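Beta-catenin homolog sys-1 (Caenorhabditis elegans, PDB 3C2G) binds the TCF transcription factor POP-1 directly and acts as a transcription coregulator in the Wnt asymmetry pathway, activating or repressing target genes. Local coordinates at residues Ile325-Leu330 and Lys360-Arg365; Arg365-Phe370 and Lys428-Lys433; Asn407-Trp412 and Ile469-Thr474. All blocks are in the same frame, centred on the assembly; numbering follows the deposited sequence.

The three contacts lie side by side in the C-terminal half of the armadillo domain, all within its helical stack. Interaction 1 joins helices 325-335 and 357-365, interaction 2 sets the start of helix 368-377 against helix 425-432, and interaction 3 brings together the ends of helices 388-409 and 457-472. Their centres are about 12 Å (1 to 2), 13 Å (2 to 3) and 19 Å (1 to 3) apart. Interactions 1 and 2 follow in series and share Arg365, whereas the segments of 2 and 3 alternate along the chain. Val431 and Phe408 knit the last two into one core, while Lys360, Asn407 and Met410 reach the bound POP-1 peptide.

Interaction 1 (Ile325-Leu330 and Lys360-Arg365); sequences ILPFLL and KDIAIR
Leu326 meets Ile362 where helix 325-335 packs beside helix 357-365, a helix-to-helix contact within the armadillo superhelix. The short helical segments run in the same general direction, crossing at -45° with their axes 9.5 Å apart at closest approach. Leu326 lies at the centre of the interface, its CA 6.9 Å from that of Ala363. CB of Leu326 rests 4.0 Å from CG2 of Ile362, and its CD2 touches the same methyl. With CG swung opposite the backbone N (chi1 -157°), the Leu326 side chain spans the interval between the helices, and CD2 also comes 4.5 Å from CB of Ala363. Next along the helix, Pro327 adds the edge of its ring, CD standing 4.2 Å from CG2 of Ile362. One methyl group therefore serves as the meeting point for two successive residues. Ile362 can offer it because its CG2 branch is opposite its own backbone N, while CG1 takes the other course beside that N. One helical turn after Leu326, the side chain of Leu330 sets out toward the other helix and brings CD1 to within 4.4 Å of the carbonyl O of Ala363. Leu349 of helix 339-352 continues the apolar patch, touching both Leu326 and Leu330, and Ser366 packs against Pro327 and Leu330. Lys360 of helix 357-365 sets out away from this interface, and its NZ forms a salt bridge outside it, with an acidic side chain of the bound peptide. The chemistry across the two helices is almost wholly aliphatic, with backbone atoms of Ala363 alongside the leucine methyls: methyl and methylene groups in van der Waals contact, with a small alanine at the closest backbone approach, hold the helices together through fit and burial.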
loop_
_atom_site.group_PDB
_atom_site.type_symbol
_atom_site.label_atom_id
_atom_site.label_comp_id
_atom_site.label_asym_id
_atom_site.label_seq_id
_atom_site.Cartn_x
_atom_site.Cartn_y
_atom_site.Cartn_z
ATOM N N ILE A 325 -16.285 -5.740 13.435
ATOM C CA ILE A 325 -15.068 -5.175 12.858
ATOM C C ILE A 325 -15.207 -3.673 12.609
ATOM O O ILE A 325 -14.360 -2.875 13.036
ATOM C CB ILE A 325 -14.698 -5.907 11.531
ATOM C CG1 ILE A 325 -14.167 -7.316 11.810
ATOM C CG2 ILE A 325 -13.691 -5.127 10.709
ATOM C CD1 ILE A 325 -14.203 -8.208 10.592
ATOM N N LEU A 326 -16.278 -3.279 11.935
ATOM C CA LEU A 326 -16.394 -1.898 11.503
ATOM C C LEU A 326 -16.475 -0.903 12.649
ATOM O O LEU A 326 -15.711 0.058 12.662
ATOM C CB LEU A 326 -17.537 -1.718 10.504
ATOM C CG LEU A 326 -17.521 -0.525 9.546
ATOM C CD1 LEU A 326 -16.141 -0.166 9.061
ATOM C CD2 LEU A 326 -18.380 -0.864 8.351
ATOM N N PRO A 327 -17.375 -1.123 13.630
ATOM C CA PRO A 327 -17.363 -0.213 14.785
ATOM C C PRO A 327 -16.009 -0.130 15.486
ATOM O O PRO A 327 -15.619 0.952 15.944
ATOM C CB PRO A 327 -18.406 -0.819 15.718
ATOM C CG PRO A 327 -19.317 -1.552 14.814
ATOM C CD PRO A 327 -18.454 -2.119 13.740
ATOM N N PHE A 328 -15.291 -1.248 15.559
ATOM C CA PHE A 328 -13.969 -1.240 16.180
ATOM C C PHE A 328 -13.034 -0.319 15.423
ATOM O O PHE A 328 -12.364 0.520 16.010
ATOM C CB PHE A 328 -13.379 -2.656 16.269
ATOM C CG PHE A 328 -11.943 -2.686 16.722
ATOM C CD1 PHE A 328 -11.626 -2.616 18.079
ATOM C CD2 PHE A 328 -10.902 -2.761 15.788
ATOM C CE1 PHE A 328 -10.283 -2.628 18.510
ATOM C CE2 PHE A 328 -9.571 -2.765 16.202
ATOM C CZ PHE A 328 -9.258 -2.703 17.568
ATOM N N LEU A 329 -12.993 -0.477 14.108
ATOM C CA LEU A 329 -12.157 0.372 13.261
ATOM C C LEU A 329 -12.529 1.859 13.311
ATOM O O LEU A 329 -11.650 2.709 13.303
ATOM C CB LEU A 329 -12.133 -0.153 11.823
ATOM C CG LEU A 329 -11.470 -1.538 11.689
ATOM C CD1 LEU A 329 -11.588 -2.055 10.276
ATOM C CD2 LEU A 329 -9.992 -1.527 12.137
ATOM N N LEU A 330 -13.819 2.175 13.382
ATOM C CA LEU A 330 -14.229 3.564 13.544
ATOM C C LEU A 330 -13.739 4.143 14.859
ATOM O O LEU A 330 -13.296 5.285 14.900
ATOM C CB LEU A 330 -15.747 3.711 13.420
ATOM C CG LEU A 330 -16.232 3.399 12.009
ATOM C CD1 LEU A 330 -17.710 3.098 12.003
ATOM C CD2 LEU A 330 -15.875 4.530 11.062
ATOM N N LYS A 360 -22.936 0.230 4.611
ATOM C CA LYS A 360 -23.308 1.620 4.877
ATOM C C LYS A 360 -24.175 1.715 6.137
ATOM O O LYS A 360 -23.976 2.610 6.976
ATOM C CB LYS A 360 -24.049 2.199 3.677
ATOM C CG LYS A 360 -23.138 2.720 2.599
ATOM C CD LYS A 360 -23.533 2.214 1.239
ATOM C CE LYS A 360 -23.736 3.372 0.303
ATOM N NZ LYS A 360 -23.263 3.132 -1.087
ATOM N N ASP A 361 -25.122 0.786 6.283
ATOM C CA ASP A 361 -26.023 0.818 7.438
ATOM C C ASP A 361 -25.253 0.624 8.738
ATOM O O ASP A 361 -25.473 1.353 9.717
ATOM C CB ASP A 361 -27.155 -0.209 7.309
ATOM C CG ASP A 361 -28.184 0.166 6.237
ATOM O OD1 ASP A 361 -28.333 1.367 5.914
ATOM O OD2 ASP A 361 -28.855 -0.751 5.715
ATOM N N ILE A 362 -24.327 -0.333 8.746
ATOM C CA ILE A 362 -23.498 -0.545 9.932
ATOM C C ILE A 362 -22.750 0.744 10.284
ATOM O O ILE A 362 -22.818 1.234 11.413
ATOM C CB ILE A 362 -22.548 -1.745 9.750
ATOM C CG1 ILE A 362 -23.377 -3.037 9.700
ATOM C CG2 ILE A 362 -21.501 -1.792 10.869
ATOM C CD1 ILE A 362 -22.734 -4.188 8.933
ATOM N N ALA A 363 -22.066 1.302 9.295
ATOM C CA ALA A 363 -21.331 2.537 9.479
ATOM C C ALA A 363 -22.200 3.665 10.079
ATOM O O ALA A 363 -21.825 4.291 11.074
ATOM C CB ALA A 363 -20.699 2.950 8.169
ATOM N N ILE A 364 -23.373 3.901 9.497
ATOM C CA ILE A 364 -24.269 4.954 10.001
ATOM C C ILE A 364 -24.661 4.759 11.468
ATOM O O ILE A 364 -24.640 5.711 12.243
ATOM C CB ILE A 364 -25.516 5.102 9.097
ATOM C CG1 ILE A 364 -25.133 5.811 7.799
ATOM C CG2 ILE A 364 -26.645 5.860 9.799
ATOM C CD1 ILE A 364 -26.078 5.503 6.685
ATOM N N ARG A 365 -24.983 3.529 11.858
ATOM C CA ARG A 365 -25.353 3.242 13.247
ATOM C C ARG A 365 -24.186 3.424 14.205
ATOM O O ARG A 365 -24.385 3.573 15.414
ATOM C CB ARG A 365 -25.941 1.840 13.396
ATOM C CG ARG A 365 -27.344 1.689 12.836
ATOM C CD ARG A 365 -28.004 0.369 13.265
ATOM N NE ARG A 365 -27.608 -0.766 12.425
ATOM C CZ ARG A 365 -26.654 -1.644 12.743
ATOM N NH1 ARG A 365 -25.990 -1.528 13.890
ATOM N NH2 ARG A 365 -26.359 -2.642 11.909
#

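Interaction 2 (Arg365-Phe370 and Lys428-Lys433); sequences RSNAIF and KQQVCK
Gln430 inserts its carboxamide into the turn around Asn367, where a Schellman motif ends helix 357-365 and helix 368-377 begins. Asn367, with positive phi, is the C-prime residue of that motif, in which Ala368 N binds Ala363 O and Asn367 N binds Ile364 O. Asn367 is also the N-cap position of the next helix, but its side chain makes no capping bond. OE1 of Gln430 instead accepts the amide of Phe370 at 3.1 Å, with an N-H...O angle of 161°. The donor lies in the carbonyl plane, on a lone pair of OE1, and Ile369 N is equally near. The Gln430 chain is fully extended beyond CG (chi2 179°), which carries its amide from helix 425-432 across to the turn. At the other end of that amide, NE2 makes weak hydrogen bonds to Ile364 O and Asn426 OD1, so both sides of the group are engaged.

Apolar contacts flank this bond. CG2 of Ile369 presses against CB of Gln430 at 3.7 Å, and CD1 of Ile369 meets CG2 of Val431 at 4.1 Å. The Phe370 ring takes CG of Gln430 at its edge, 3.8 Å from CD1, while Lys433 lays CD over one face in a CH-pi contact, 3.8 Å from the ring centroid. Lys433 is bent along its length, and its NZ forms a salt bridge with Glu436. A turn between consecutive helices, its second helix start held by a glutamine from a later helix, belongs to the superhelical helix stack of an armadillo domain.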
loop_
_atom_site.group_PDB
_atom_site.type_symbol
_atom_site.label_atom_id
_atom_site.label_comp_id
_atom_site.label_asym_id
_atom_site.label_seq_id
_atom_site.Cartn_x
_atom_site.Cartn_y
_atom_site.Cartn_z
ATOM N N ARG A 365 -24.983 3.529 11.858
ATOM C CA ARG A 365 -25.353 3.242 13.247
ATOM C C ARG A 365 -24.186 3.424 14.205
ATOM O O ARG A 365 -24.385 3.573 15.414
ATOM C CB ARG A 365 -25.941 1.840 13.396
ATOM C CG ARG A 365 -27.344 1.689 12.836
ATOM C CD ARG A 365 -28.004 0.369 13.265
ATOM N NE ARG A 365 -27.608 -0.766 12.425
ATOM C CZ ARG A 365 -26.654 -1.644 12.743
ATOM N NH1 ARG A 365 -25.990 -1.528 13.890
ATOM N NH2 ARG A 365 -26.359 -2.642 11.909
ATOM N N SER A 366 -22.965 3.414 13.686
ATOM C CA SER A 366 -21.821 3.691 14.540
ATOM C C SER A 366 -21.316 5.118 14.359
ATOM O O SER A 366 -20.198 5.444 14.775
ATOM C CB SER A 366 -20.714 2.667 14.306
ATOM O OG SER A 366 -21.258 1.353 14.386
ATOM N N ASN A 367 -22.147 5.964 13.749
ATOM C CA ASN A 367 -21.852 7.388 13.594
ATOM C C ASN A 367 -20.723 7.700 12.622
ATOM O O ASN A 367 -20.026 8.698 12.778
ATOM C CB ASN A 367 -21.571 8.050 14.959
ATOM C CG ASN A 367 -22.842 8.559 15.640
ATOM O OD1 ASN A 367 -23.962 8.175 15.278
ATOM N ND2 ASN A 367 -22.671 9.435 16.628
ATOM N N ALA A 368 -20.543 6.854 11.617
ATOM C CA ALA A 368 -19.452 7.049 10.669
ATOM C C ALA A 368 -19.456 8.463 10.081
ATOM O O ALA A 368 -18.406 9.084 9.968
ATOM C CB ALA A 368 -19.500 6.002 9.562
ATOM N N ILE A 369 -20.635 8.979 9.735
ATOM C CA ILE A 369 -20.717 10.300 9.104
ATOM C C ILE A 369 -20.266 11.400 10.055
ATOM O O ILE A 369 -19.475 12.267 9.679
ATOM C CB ILE A 369 -22.108 10.591 8.472
ATOM C CG1 ILE A 369 -22.389 9.578 7.361
ATOM C CG2 ILE A 369 -22.147 11.999 7.890
ATOM C CD1 ILE A 369 -23.853 9.359 7.040
ATOM N N PHE A 370 -20.736 11.352 11.293
ATOM C CA PHE A 370 -20.236 12.264 12.305
ATOM C C PHE A 370 -18.700 12.232 12.380
ATOM O O PHE A 370 -18.052 13.274 12.470
ATOM C CB PHE A 370 -20.821 11.905 13.668
ATOM C CG PHE A 370 -21.278 13.086 14.453
ATOM C CD1 PHE A 370 -22.640 13.378 14.557
ATOM C CD2 PHE A 370 -20.348 13.926 15.084
ATOM C CE1 PHE A 370 -23.080 14.480 15.281
ATOM C CE2 PHE A 370 -20.772 15.038 15.811
ATOM C CZ PHE A 370 -22.146 15.314 15.915
ATOM N N LYS A 428 -29.828 12.203 9.188
ATOM C CA LYS A 428 -30.058 13.607 8.845
ATOM C C LYS A 428 -29.152 14.546 9.621
ATOM O O LYS A 428 -28.545 15.429 9.021
ATOM C CB LYS A 428 -31.529 14.021 9.017
ATOM C CG LYS A 428 -32.475 13.620 7.885
ATOM C CD LYS A 428 -33.923 13.794 8.351
ATOM C CE LYS A 428 -34.921 13.967 7.196
ATOM N NZ LYS A 428 -35.537 12.675 6.730
ATOM N N GLN A 429 -29.037 14.359 10.935
ATOM C CA GLN A 429 -28.203 15.274 11.725
ATOM C C GLN A 429 -26.711 15.128 11.395
ATOM O O GLN A 429 -25.966 16.104 11.423
ATOM C CB GLN A 429 -28.480 15.204 13.246
ATOM C CG GLN A 429 -28.218 13.864 13.936
ATOM C CD GLN A 429 -27.960 14.006 15.452
ATOM O OE1 GLN A 429 -28.717 14.666 16.184
ATOM N NE2 GLN A 429 -26.890 13.369 15.925
ATOM N N GLN A 430 -26.292 13.916 11.062
ATOM C CA GLN A 430 -24.907 13.674 10.668
ATOM C C GLN A 430 -24.594 14.380 9.340
ATOM O O GLN A 430 -23.658 15.170 9.249
ATOM C CB GLN A 430 -24.610 12.164 10.598
ATOM C CG GLN A 430 -24.601 11.420 11.958
ATOM C CD GLN A 430 -24.322 9.920 11.806
ATOM O OE1 GLN A 430 -23.211 9.509 11.453
ATOM N NE2 GLN A 430 -25.338 9.099 12.059
ATOM N N VAL A 431 -25.410 14.136 8.322
ATOM C CA VAL A 431 -25.191 14.760 7.026
ATOM C C VAL A 431 -25.261 16.292 7.082
ATOM O O VAL A 431 -24.506 16.974 6.384
ATOM C CB VAL A 431 -26.155 14.200 5.977
ATOM C CG1 VAL A 431 -26.051 14.966 4.664
ATOM C CG2 VAL A 431 -25.878 12.712 5.754
ATOM N N CYS A 432 -26.142 16.835 7.920
ATOM C CA CYS A 432 -26.367 18.287 7.955
ATOM C C CYS A 432 -25.231 19.049 8.612
ATOM O O CYS A 432 -25.073 20.247 8.406
ATOM C CB CYS A 432 -27.688 18.617 8.653
ATOM S SG CYS A 432 -29.136 18.245 7.642
ATOM N N LYS A 433 -24.442 18.357 9.414
ATOM C CA LYS A 433 -23.216 18.942 9.947
ATOM C C LYS A 433 -22.304 19.476 8.834
ATOM O O LYS A 433 -21.588 20.456 9.040
ATOM C CB LYS A 433 -22.465 17.916 10.787
ATOM C CG LYS A 433 -23.076 17.679 12.150
ATOM C CD LYS A 433 -21.993 17.352 13.171
ATOM C CE LYS A 433 -21.366 18.618 13.756
ATOM N NZ LYS A 433 -22.292 19.296 14.717
#

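Interaction 3 (Asn407-Trp412 and Ile469-Thr474); sequences NFLMMW and ILLLRT
Leu409 and Leu470 form the heart of the apolar contact, their CA atoms 6.4 Å apart. CD1 of Leu409 sits between two residues of the second helix, 3.9 Å from CB of Leu470 and likewise 3.9 Å from CD2 of Leu471. Met410, present as selenomethionine, starts out away from this helix, but bends at chi2 (-89°) and chi3 to bring CE back to 3.7 Å from CD2 of Leu470; it also packs against an acidic side chain of the bound peptide. Val431 of helix 425-432 touches both Leu409 and Leu471, so three helices meet here, as in the layered core of an armadillo domain.

Among the polar bonds, Asn407 OD1 hydrogen-bonds to the peptide backbone. Inside 469-474, at the end of helix 457-472, Thr474 OG1 donates to Leu470 O at 2.8 Å, tilted 32° from the carbonyl plane, while Arg473 N reaches that oxygen from the opposite face. A valine here removes the hydroxyl, so Leu470 O would keep Arg473 N but the chain leaving the helix would probably be held less firmly to its last turn. CD2 of Leu409 packs across the same hydroxyl, 4.1 Å from OG1 of Thr474.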
loop_
_atom_site.group_PDB
_atom_site.type_symbol
_atom_site.label_atom_id
_atom_site.label_comp_id
_atom_site.label_asym_id
_atom_site.label_seq_id
_atom_site.Cartn_x
_atom_site.Cartn_y
_atom_site.Cartn_z
ATOM N N ASN A 407 -20.090 8.247 -1.112
ATOM C CA ASN A 407 -20.674 6.902 -1.177
ATOM C C ASN A 407 -21.937 6.739 -0.333
ATOM O O ASN A 407 -22.784 5.917 -0.657
ATOM C CB ASN A 407 -19.637 5.833 -0.828
ATOM C CG ASN A 407 -18.552 5.705 -1.889
ATOM O OD1 ASN A 407 -18.755 6.089 -3.047
ATOM N ND2 ASN A 407 -17.386 5.185 -1.496
ATOM N N PHE A 408 -22.071 7.534 0.730
ATOM C CA PHE A 408 -23.309 7.580 1.523
ATOM C C PHE A 408 -24.431 8.357 0.834
ATOM O O PHE A 408 -25.560 7.891 0.768
ATOM C CB PHE A 408 -23.078 8.217 2.896
ATOM C CG PHE A 408 -22.330 7.358 3.853
ATOM C CD1 PHE A 408 -22.745 6.069 4.127
ATOM C CD2 PHE A 408 -21.220 7.857 4.514
ATOM C CE1 PHE A 408 -22.048 5.277 5.020
ATOM C CE2 PHE A 408 -20.514 7.073 5.416
ATOM C CZ PHE A 408 -20.930 5.778 5.667
ATOM N N LEU A 409 -24.119 9.551 0.335
ATOM C CA LEU A 409 -25.151 10.483 -0.121
ATOM C C LEU A 409 -25.974 9.965 -1.303
ATOM O O LEU A 409 -27.087 10.420 -1.521
ATOM C CB LEU A 409 -24.568 11.873 -0.402
ATOM C CG LEU A 409 -23.972 12.620 0.799
ATOM C CD1 LEU A 409 -23.159 13.853 0.389
ATOM C CD2 LEU A 409 -25.038 12.988 1.818
HETATM N N MSE A 410 -25.433 8.997 -2.031
HETATM C CA MSE A 410 -26.139 8.353 -3.137
HETATM C C MSE A 410 -27.505 7.818 -2.720
HETATM O O MSE A 410 -28.506 8.064 -3.402
HETATM C CB MSE A 410 -25.293 7.217 -3.708
HETATM C CG MSE A 410 -23.866 7.622 -4.026
HETATM SE SE MSE A 410 -23.595 8.334 -5.834
HETATM C CE MSE A 410 -25.060 9.633 -6.003
HETATM N N MSE A 411 -27.533 7.105 -1.593
HETATM C CA MSE A 411 -28.760 6.557 -1.005
HETATM C C MSE A 411 -29.974 7.481 -1.101
HETATM O O MSE A 411 -31.071 7.040 -1.401
HETATM C CB MSE A 411 -28.536 6.237 0.475
HETATM C CG MSE A 411 -27.563 5.106 0.766
HETATM SE SE MSE A 411 -27.122 5.026 2.685
HETATM C CE MSE A 411 -28.930 4.800 3.436
ATOM N N TRP A 412 -29.763 8.764 -0.843
ATOM C CA TRP A 412 -30.857 9.670 -0.529
ATOM C C TRP A 412 -31.214 10.653 -1.623
ATOM O O TRP A 412 -32.109 11.478 -1.443
ATOM C CB TRP A 412 -30.537 10.428 0.752
ATOM C CG TRP A 412 -30.288 9.524 1.880
ATOM C CD1 TRP A 412 -31.123 8.561 2.347
ATOM C CD2 TRP A 412 -29.117 9.476 2.697
ATOM N NE1 TRP A 412 -30.552 7.916 3.406
ATOM C CE2 TRP A 412 -29.318 8.458 3.648
ATOM C CE3 TRP A 412 -27.917 10.199 2.723
ATOM C CZ2 TRP A 412 -28.370 8.143 4.619
ATOM C CZ3 TRP A 412 -26.977 9.886 3.689
ATOM C CH2 TRP A 412 -27.208 8.865 4.623
ATOM N N ILE A 469 -21.860 18.997 -4.970
ATOM C CA ILE A 469 -22.884 18.527 -5.887
ATOM C C ILE A 469 -23.889 17.637 -5.153
ATOM O O ILE A 469 -25.087 17.914 -5.167
ATOM C CB ILE A 469 -22.277 17.777 -7.084
ATOM C CG1 ILE A 469 -21.547 18.755 -8.003
ATOM C CG2 ILE A 469 -23.356 17.029 -7.866
ATOM C CD1 ILE A 469 -20.586 18.093 -8.984
ATOM N N LEU A 470 -23.403 16.592 -4.496
ATOM C CA LEU A 470 -24.286 15.641 -3.827
ATOM C C LEU A 470 -25.019 16.218 -2.614
ATOM O O LEU A 470 -26.204 15.944 -2.418
ATOM C CB LEU A 470 -23.520 14.385 -3.431
ATOM C CG LEU A 470 -22.905 13.597 -4.588
ATOM C CD1 LEU A 470 -22.121 12.387 -4.064
ATOM C CD2 LEU A 470 -23.963 13.178 -5.607
ATOM N N LEU A 471 -24.321 17.002 -1.795
ATOM C CA LEU A 471 -24.959 17.655 -0.658
ATOM C C LEU A 471 -26.133 18.526 -1.108
ATOM O O LEU A 471 -27.206 18.465 -0.522
ATOM C CB LEU A 471 -23.968 18.486 0.145
ATOM C CG LEU A 471 -23.107 17.701 1.129
ATOM C CD1 LEU A 471 -21.941 18.559 1.610
ATOM C CD2 LEU A 471 -23.917 17.158 2.306
ATOM N N LEU A 472 -25.934 19.301 -2.168
ATOM C CA LEU A 472 -26.948 20.247 -2.617
ATOM C C LEU A 472 -28.098 19.558 -3.336
ATOM O O LEU A 472 -29.140 20.156 -3.515
ATOM C CB LEU A 472 -26.351 21.351 -3.497
ATOM C CG LEU A 472 -25.267 22.261 -2.911
ATOM C CD1 LEU A 472 -24.753 23.157 -3.997
ATOM C CD2 LEU A 472 -25.729 23.099 -1.724
ATOM N N ARG A 473 -27.920 18.304 -3.727
ATOM C CA ARG A 473 -28.993 17.548 -4.368
ATOM C C ARG A 473 -29.725 16.668 -3.368
ATOM O O ARG A 473 -30.631 15.922 -3.729
ATOM C CB ARG A 473 -28.444 16.698 -5.503
ATOM C CG ARG A 473 -28.200 17.472 -6.773
ATOM C CD ARG A 473 -27.355 16.677 -7.742
ATOM N NE ARG A 473 -28.093 15.555 -8.312
ATOM C CZ ARG A 473 -27.528 14.497 -8.894
ATOM N NH1 ARG A 473 -26.199 14.408 -8.983
ATOM N NH2 ARG A 473 -28.299 13.524 -9.385
ATOM N N THR A 474 -29.319 16.760 -2.107
ATOM C CA THR A 474 -29.917 15.986 -1.027
ATOM C C THR A 474 -31.071 16.794 -0.434
ATOM O O THR A 474 -30.853 17.873 0.110
ATOM C CB THR A 474 -28.857 15.671 0.047
ATOM O OG1 THR A 474 -27.855 14.829 -0.522
ATOM C CG2 THR A 474 -29.462 14.973 1.213
#